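Local coordinates for NAD-dependent epimerase/dehydratase (Veillonella parvula, PDB 4HNH), which binds NADP in a Rossmann-type domain and is probably an NAD(P)-dependent epimerase or dehydratase, its substrate not established, at residues 75-80 and 98-103. Sequence-based numbering, arbitrary orientation.
With NAP (NADP nicotinamide-adenine-dinucleotide phosphate), chain C.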
loop_
_atom_site.group_PDB
_atom_site.type_symbol
_atom_site.label_atom_id
_atom_site.label_comp_id
_atom_site.label_asym_id
_atom_site.label_seq_id
_atom_site.Cartn_x
_atom_site.Cartn_y
_atom_site.Cartn_z
ATOM N N GLU A 75 -15.317 -3.012 2.335
ATOM C CA GLU A 75 -15.068 -3.742 3.573
ATOM C C GLU A 75 -13.598 -3.568 3.963
ATOM O O GLU A 75 -13.231 -3.743 5.128
ATOM C CB GLU A 75 -15.410 -5.223 3.411
ATOM C CG GLU A 75 -16.908 -5.478 3.237
ATOM C CD GLU A 75 -17.240 -6.899 2.843
ATOM O OE1 GLU A 75 -16.513 -7.481 2.012
ATOM O OE2 GLU A 75 -18.245 -7.431 3.360
ATOM N N VAL A 76 -12.767 -3.222 2.981
ATOM C CA VAL A 76 -11.350 -2.950 3.210
ATOM C C VAL A 76 -10.888 -1.953 2.151
ATOM O O VAL A 76 -11.381 -1.970 1.013
ATOM C CB VAL A 76 -10.505 -4.251 3.151
ATOM C CG1 VAL A 76 -10.684 -4.956 1.806
ATOM C CG2 VAL A 76 -9.030 -3.962 3.434
ATOM N N VAL A 77 -9.975 -1.066 2.523
ATOM C CA VAL A 77 -9.466 -0.071 1.586
ATOM C C VAL A 77 -7.953 -0.175 1.480
ATOM O O VAL A 77 -7.268 -0.229 2.497
ATOM C CB VAL A 77 -9.902 1.352 1.984
ATOM C CG1 VAL A 77 -9.272 2.396 1.071
ATOM C CG2 VAL A 77 -11.430 1.474 1.941
ATOM N N PHE A 78 -7.430 -0.243 0.252
ATOM C CA PHE A 78 -5.983 -0.236 0.065
ATOM C C PHE A 78 -5.570 1.166 -0.349
ATOM O O PHE A 78 -6.097 1.722 -1.311
ATOM C CB PHE A 78 -5.550 -1.261 -0.998
ATOM C CG PHE A 78 -4.071 -1.231 -1.312
ATOM C CD1 PHE A 78 -3.164 -1.823 -0.458
ATOM C CD2 PHE A 78 -3.601 -0.634 -2.479
ATOM C CE1 PHE A 78 -1.791 -1.801 -0.730
ATOM C CE2 PHE A 78 -2.235 -0.618 -2.770
ATOM C CZ PHE A 78 -1.330 -1.206 -1.890
ATOM N N VAL A 79 -4.638 1.740 0.395
ATOM C CA VAL A 79 -4.162 3.085 0.106
ATOM C C VAL A 79 -2.799 2.954 -0.541
ATOM O O VAL A 79 -1.823 2.571 0.114
ATOM C CB VAL A 79 -4.063 3.934 1.375
ATOM C CG1 VAL A 79 -3.546 5.325 1.033
ATOM C CG2 VAL A 79 -5.419 4.027 2.044
ATOM N N GLY A 80 -2.745 3.282 -1.826
ATOM C CA GLY A 80 -1.595 2.965 -2.656
ATOM C C GLY A 80 -0.419 3.923 -2.552
ATOM O O GLY A 80 0.645 3.657 -3.119
ATOM N N LYS A 98 -18.081 7.482 6.032
ATOM C CA LYS A 98 -18.789 6.254 5.664
ATOM C C LYS A 98 -18.568 5.140 6.691
ATOM O O LYS A 98 -18.966 3.994 6.486
ATOM C CB LYS A 98 -18.352 5.784 4.276
ATOM C CG LYS A 98 -18.978 6.572 3.137
ATOM C CD LYS A 98 -20.421 6.176 2.961
ATOM C CE LYS A 98 -21.146 7.105 2.008
ATOM N NZ LYS A 98 -22.592 6.801 1.980
ATOM N N ASN A 99 -17.927 5.493 7.796
ATOM C CA ASN A 99 -17.601 4.538 8.853
ATOM C C ASN A 99 -16.878 3.292 8.346
ATOM O O ASN A 99 -17.174 2.172 8.780
ATOM C CB ASN A 99 -18.844 4.150 9.667
ATOM C CG ASN A 99 -18.490 3.492 10.980
ATOM O OD1 ASN A 99 -17.416 3.735 11.533
ATOM N ND2 ASN A 99 -19.376 2.643 11.480
ATOM N N ILE A 100 -15.918 3.497 7.450
ATOM C CA ILE A 100 -15.102 2.393 6.953
ATOM C C ILE A 100 -13.924 2.255 7.906
ATOM O O ILE A 100 -13.343 3.263 8.299
ATOM C CB ILE A 100 -14.566 2.677 5.540
ATOM C CG1 ILE A 100 -15.706 3.064 4.591
ATOM C CG2 ILE A 100 -13.797 1.467 5.018
ATOM C CD1 ILE A 100 -16.808 2.038 4.493
ATOM N N ARG A 101 -13.581 1.031 8.299
ATOM C CA ARG A 101 -12.555 0.860 9.331
ATOM C C ARG A 101 -11.267 0.141 8.916
ATOM O O ARG A 101 -10.197 0.445 9.454
ATOM C CB ARG A 101 -13.137 0.144 10.552
ATOM C CG ARG A 101 -14.312 0.855 11.216
ATOM C CD ARG A 101 -13.894 2.214 11.741
ATOM N NE ARG A 101 -14.958 2.830 12.524
ATOM C CZ ARG A 101 -14.913 3.002 13.839
ATOM N NH1 ARG A 101 -13.836 2.628 14.530
ATOM N NH2 ARG A 101 -15.935 3.578 14.459
ATOM N N ARG A 102 -11.352 -0.817 7.996
ATOM C CA ARG A 102 -10.181 -1.629 7.658
ATOM C C ARG A 102 -9.394 -1.037 6.490
ATOM O O ARG A 102 -9.924 -0.880 5.391
ATOM C CB ARG A 102 -10.594 -3.071 7.342
ATOM C CG ARG A 102 -9.421 -4.018 7.124
ATOM C CD ARG A 102 -8.733 -4.392 8.443
ATOM N NE ARG A 102 -7.632 -5.320 8.175
ATOM C CZ ARG A 102 -6.342 -4.984 8.169
ATOM N NH1 ARG A 102 -5.966 -3.741 8.461
ATOM N NH2 ARG A 102 -5.423 -5.912 7.891
ATOM N N VAL A 103 -8.123 -0.728 6.735
ATOM C CA VAL A 103 -7.273 -0.095 5.729
ATOM C C VAL A 103 -5.888 -0.720 5.694
ATOM O O VAL A 103 -5.308 -0.983 6.747
ATOM C CB VAL A 103 -7.109 1.400 6.028
ATOM C CG1 VAL A 103 -5.940 1.991 5.227
ATOM C CG2 VAL A 103 -8.411 2.127 5.744
HETATM P PA NAP C . 3.427 4.449 -7.565
HETATM O O1A NAP C . 3.611 3.780 -8.886
HETATM O O2A NAP C . 3.951 5.843 -7.736
HETATM O O5B NAP C . 1.906 4.504 -7.181
HETATM C C5B NAP C . 1.418 5.512 -6.343
HETATM C C4B NAP C . 0.110 5.971 -6.855
HETATM O O4B NAP C . -0.523 6.819 -5.891
HETATM C C3B NAP C . 0.267 6.746 -8.138
HETATM O O3B NAP C . -0.369 6.099 -9.177
HETATM C C2B NAP C . -0.351 8.066 -7.816
HETATM O O2B NAP C . -1.168 8.587 -8.848
HETATM C C1B NAP C . -1.218 7.752 -6.631
HETATM N N9A NAP C . -1.440 8.965 -5.897
HETATM C C8A NAP C . -0.565 9.595 -4.999
HETATM N N7A NAP C . -1.134 10.722 -4.567
HETATM C C5A NAP C . -2.401 10.869 -5.175
HETATM C C6A NAP C . -3.447 11.847 -5.105
HETATM N N6A NAP C . -3.317 12.972 -4.291
HETATM N N1A NAP C . -4.544 11.664 -5.854
HETATM C C2A NAP C . -4.687 10.594 -6.628
HETATM N N3A NAP C . -3.737 9.646 -6.730
HETATM C C4A NAP C . -2.606 9.754 -6.032
HETATM O O3 NAP C . 4.240 3.750 -6.400
HETATM P PN NAP C . 4.390 2.177 -6.137
HETATM O O1N NAP C . 5.535 1.567 -6.876
HETATM O O2N NAP C . 3.218 1.348 -6.549
HETATM O O5D NAP C . 4.687 2.068 -4.584
HETATM C C5D NAP C . 3.650 2.370 -3.661
HETATM C C4D NAP C . 4.058 3.512 -2.708
HETATM O O4D NAP C . 5.173 3.193 -1.933
HETATM C C3D NAP C . 4.357 4.835 -3.373
HETATM O O3D NAP C . 3.913 5.833 -2.553
HETATM C C2D NAP C . 5.844 4.814 -3.466
HETATM O O2D NAP C . 6.364 6.088 -3.568
HETATM C C1D NAP C . 6.157 4.179 -2.163
HETATM N N1N NAP C . 7.472 3.492 -2.088
HETATM C C2N NAP C . 8.336 3.493 -3.169
HETATM C C3N NAP C . 9.561 2.834 -3.092
HETATM C C7N NAP C . 10.474 2.833 -4.238
HETATM O O7N NAP C . 11.453 2.124 -4.233
HETATM N N7N NAP C . 10.201 3.663 -5.384
HETATM C C4N NAP C . 9.894 2.141 -1.878
HETATM C C5N NAP C . 8.943 2.171 -0.774
HETATM C C6N NAP C . 7.769 2.834 -0.915
HETATM P P2B NAP C . -0.641 9.330 -10.145
HETATM O O1X NAP C . 0.342 10.468 -9.923
HETATM O O2X NAP C . 0.098 8.342 -11.038
HETATM O O3X NAP C . -1.807 9.915 -10.931
HETATM O O HOH W 1 -14.515 -1.532 7.456
#
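Val77 and Val103 sit side by side where two parallel strands begin to pair; Val77 N donates to Arg102 O at 2.9 Å, and a backbone bond between Val77 and Ile104 continues the ladder. The same carbonyl oxygen of Arg102 also takes a CA-H contact from Val76 CA at 3.3 Å, and Val77 O receives its counterpart from Val103 CA. On the face that Val77 and Val103 share, the contact is purely aliphatic. Val77 CG2, set beside its own backbone N with CG1 anti (chi1 175°), meets Ile100 CG2 at 3.9 Å, the two side chains crossing nearly at right angles. Further along, in one of the two conformers of Val103, CG1 comes to 3.8 Å from Val79 CG2, a contact that the second conformer leaves in doubt. Leu95 of helix 85-97 packs on Val77, Ile100 and Val103, so the crossover helix of this beta-alpha-beta unit closes over that face.

Arg102 behaves differently: its CG lies anti to N (chi1 -174°), running alongside Val76 and reaching Val76 CG2 at 3.7 Å. The chain then bends at chi2 (75°) and carries the guanidinium away to Thr150 OG1 and Asn148 O. Just before the two strands, a water accepts from Arg101 N at 2.9 Å and donates weakly to Glu75 O.

Beyond the pairing, Gly80 O comes within 3.3 Å of NADP C5D. Across the contact the direct hydrogen bond is made by the backbone, while the side chains meet through aliphatic carbon, Arg102 lending its CG and sending its charged end elsewhere.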